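Long-range contact in 336aa long hypothetical dTDP-glucose 4,6-dehydratase (PDB 2HUN), which probably catalyses the dehydration of dTDP-glucose as an NAD-dependent 4,6-dehydratase with a Rossmann-type fold: residues A173-C178 / R237-I242. Numbering follows the deposited sequence.
Sequences ASITRC and REIYNI. With NAD (nicotinamide-adenine-dinucleotide), chain C.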
# COMPACT_ATOMS: atom_id res chain seq x y z
N ALA A 173 15.88 5.57 4.11
CA ALA A 173 14.64 6.24 3.75
C ALA A 173 13.61 6.35 4.86
O ALA A 173 13.43 5.43 5.65
CB ALA A 173 14.02 5.53 2.56
N SER A 174 12.93 7.50 4.91
CA SER A 174 11.87 7.74 5.88
C SER A 174 10.64 8.20 5.11
O SER A 174 10.74 8.60 3.95
CB SER A 174 12.26 8.83 6.88
OG SER A 174 13.33 8.42 7.71
N ILE A 175 9.48 8.12 5.75
CA ILE A 175 8.22 8.53 5.15
C ILE A 175 7.58 9.59 6.04
O ILE A 175 7.63 9.49 7.26
CB ILE A 175 7.22 7.34 5.05
CG1 ILE A 175 7.75 6.27 4.09
CG2 ILE A 175 5.85 7.84 4.60
CD1 ILE A 175 6.96 4.97 4.15
N THR A 176 6.99 10.61 5.42
CA THR A 176 6.29 11.64 6.18
C THR A 176 4.82 11.65 5.77
O THR A 176 4.48 11.35 4.62
CB THR A 176 6.89 13.05 5.93
OG1 THR A 176 6.83 13.35 4.53
CG2 THR A 176 8.33 13.11 6.39
N ARG A 177 3.95 11.97 6.73
CA ARG A 177 2.51 12.05 6.47
C ARG A 177 2.01 13.30 7.17
O ARG A 177 2.09 13.42 8.40
CB ARG A 177 1.78 10.80 7.00
CG ARG A 177 2.00 9.54 6.15
CD ARG A 177 1.46 8.30 6.84
NE ARG A 177 1.65 7.08 6.06
CZ ARG A 177 1.60 5.86 6.59
NH1 ARG A 177 1.37 5.72 7.89
NH2 ARG A 177 1.77 4.79 5.82
N CYS A 178 1.49 14.24 6.39
CA CYS A 178 1.02 15.50 6.95
C CYS A 178 -0.44 15.79 6.64
O CYS A 178 -1.03 15.23 5.72
CB CYS A 178 1.86 16.65 6.39
SG CYS A 178 1.60 16.88 4.62
N ARG A 237 13.55 3.58 7.72
CA ARG A 237 12.50 2.60 8.00
C ARG A 237 11.39 3.16 8.90
O ARG A 237 10.48 2.43 9.29
CB ARG A 237 13.09 1.35 8.67
CG ARG A 237 14.28 0.78 7.92
CD ARG A 237 14.88 -0.46 8.57
NE ARG A 237 15.95 -1.00 7.73
CZ ARG A 237 16.48 -2.21 7.87
NH1 ARG A 237 16.05 -3.03 8.82
NH2 ARG A 237 17.43 -2.62 7.04
N GLU A 238 11.46 4.45 9.22
CA GLU A 238 10.46 5.07 10.09
C GLU A 238 9.49 6.03 9.39
O GLU A 238 9.86 6.76 8.48
CB GLU A 238 11.13 5.85 11.23
CG GLU A 238 11.97 5.03 12.19
CD GLU A 238 11.15 4.02 12.98
OE1 GLU A 238 9.92 4.17 13.04
OE2 GLU A 238 11.75 3.08 13.54
N ILE A 239 8.24 6.01 9.84
CA ILE A 239 7.22 6.90 9.31
C ILE A 239 7.03 8.02 10.34
O ILE A 239 7.06 7.77 11.56
CB ILE A 239 5.88 6.17 9.09
CG1 ILE A 239 6.06 5.04 8.08
CG2 ILE A 239 4.82 7.16 8.59
CD1 ILE A 239 4.77 4.29 7.77
N TYR A 240 6.86 9.25 9.86
CA TYR A 240 6.68 10.39 10.74
C TYR A 240 5.42 11.19 10.39
O TYR A 240 5.34 11.80 9.32
CB TYR A 240 7.90 11.33 10.64
CG TYR A 240 9.18 10.75 11.20
CD1 TYR A 240 9.45 10.78 12.57
CD2 TYR A 240 10.14 10.18 10.35
CE1 TYR A 240 10.64 10.25 13.09
CE2 TYR A 240 11.32 9.66 10.85
CZ TYR A 240 11.57 9.69 12.22
OH TYR A 240 12.75 9.19 12.69
N ASN A 241 4.44 11.18 11.29
CA ASN A 241 3.21 11.95 11.08
C ASN A 241 3.58 13.39 11.36
O ASN A 241 4.39 13.67 12.24
CB ASN A 241 2.10 11.56 12.08
CG ASN A 241 1.35 10.30 11.70
OD1 ASN A 241 1.35 9.86 10.54
ND2 ASN A 241 0.66 9.72 12.68
N ILE A 242 2.96 14.32 10.64
CA ILE A 242 3.21 15.75 10.84
C ILE A 242 1.86 16.46 10.89
O ILE A 242 1.12 16.47 9.91
CB ILE A 242 4.03 16.34 9.67
CG1 ILE A 242 5.33 15.55 9.48
CG2 ILE A 242 4.35 17.80 9.96
CD1 ILE A 242 6.14 15.97 8.25
PA NAD C . 0.54 19.82 -6.29
O1A NAD C . -0.56 19.19 -7.03
O2A NAD C . 0.52 21.29 -6.05
O5B NAD C . 1.89 19.49 -7.09
C5B NAD C . 2.30 18.16 -7.44
C4B NAD C . 3.56 18.38 -8.29
O4B NAD C . 4.12 17.11 -8.68
C3B NAD C . 3.23 19.14 -9.61
O3B NAD C . 4.19 20.18 -9.84
C2B NAD C . 3.20 18.02 -10.66
O2B NAD C . 3.49 18.41 -12.01
C1B NAD C . 4.23 17.03 -10.10
N9A NAD C . 4.01 15.63 -10.52
C8A NAD C . 2.89 14.89 -10.40
N7A NAD C . 3.11 13.67 -10.90
C5A NAD C . 4.37 13.62 -11.34
C6A NAD C . 5.17 12.63 -11.96
N6A NAD C . 4.74 11.41 -12.25
N1A NAD C . 6.51 12.98 -12.28
C2A NAD C . 6.99 14.27 -11.98
N3A NAD C . 6.23 15.20 -11.40
C4A NAD C . 4.95 14.88 -11.09
O3 NAD C . 0.44 19.17 -4.84
PN NAD C . 1.19 19.34 -3.46
O1N NAD C . 0.08 19.73 -2.55
O2N NAD C . 2.30 20.31 -3.54
O5D NAD C . 1.61 17.84 -3.03
C5D NAD C . 2.95 17.43 -2.75
C4D NAD C . 2.91 16.09 -1.97
O4D NAD C . 2.41 16.29 -0.63
C3D NAD C . 2.02 15.04 -2.65
O3D NAD C . 2.71 13.76 -2.61
C2D NAD C . 0.73 15.03 -1.77
O2D NAD C . 0.12 13.74 -1.81
C1D NAD C . 1.29 15.42 -0.41
N1N NAD C . 0.33 16.09 0.48
C2N NAD C . -0.18 17.41 0.21
C3N NAD C . -1.08 17.99 1.13
C7N NAD C . -1.67 19.40 0.90
O7N NAD C . -2.31 19.93 1.82
N7N NAD C . -1.45 20.02 -0.25
C4N NAD C . -1.48 17.28 2.29
C5N NAD C . -0.96 15.99 2.54
C6N NAD C . -0.06 15.38 1.65
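With CG opposite the carbonyl carbon (chi1 -74°) and the chain extended from CG to NE, R177 runs back past the side chain of I239, whose chi1 of -61° sets CG1 and whose extended chi2 (-178°) carries CD1 to one face of the guanidinium. That methyl sits toward the rim of the group, 3.6 Å from R177 NH2, the nitrogen that forms a salt bridge with D159. Beside it I239 CG1 packs against I175 CB at 4.0 Å, the two isoleucines running alongside each other from neighbouring strands. N241 crosses R177 lower down: its OD1 lies 3.7 Å from R177 CB and accepts a hydrogen bond from Y131, whose hydroxyl also bonds R177 NH1. Were R177 an alanine, D159 would probably lose a salt-bridge partner and the I239 methyl its cover. On the other face of the sheet, I242 CD1 reaches T176 CB at 3.8 Å, while S174 OG, hydrogen-bonded to E235 O, makes a plain van der Waals approach to Y240 CE2 at the ring edge, in plane.

The backbones run parallel. I175 O receives Y240 N at 2.7 Å, R177 N gives to Y240 O at 2.9 Å, and R177 O takes I242 N at 2.6 Å, so R177 bonds on both sides of N241, the regular parallel pattern. At the end of 173-178, C178 SG comes within 3.4 Å of NAD C5N, bringing this strand to the nicotinamide.

The pair belongs to the Rossmann-type sheet: strand 121-127 also bonds 172-182, helix 150-168 covers I175, and helix 220-233 packs on T176, C178 and I242.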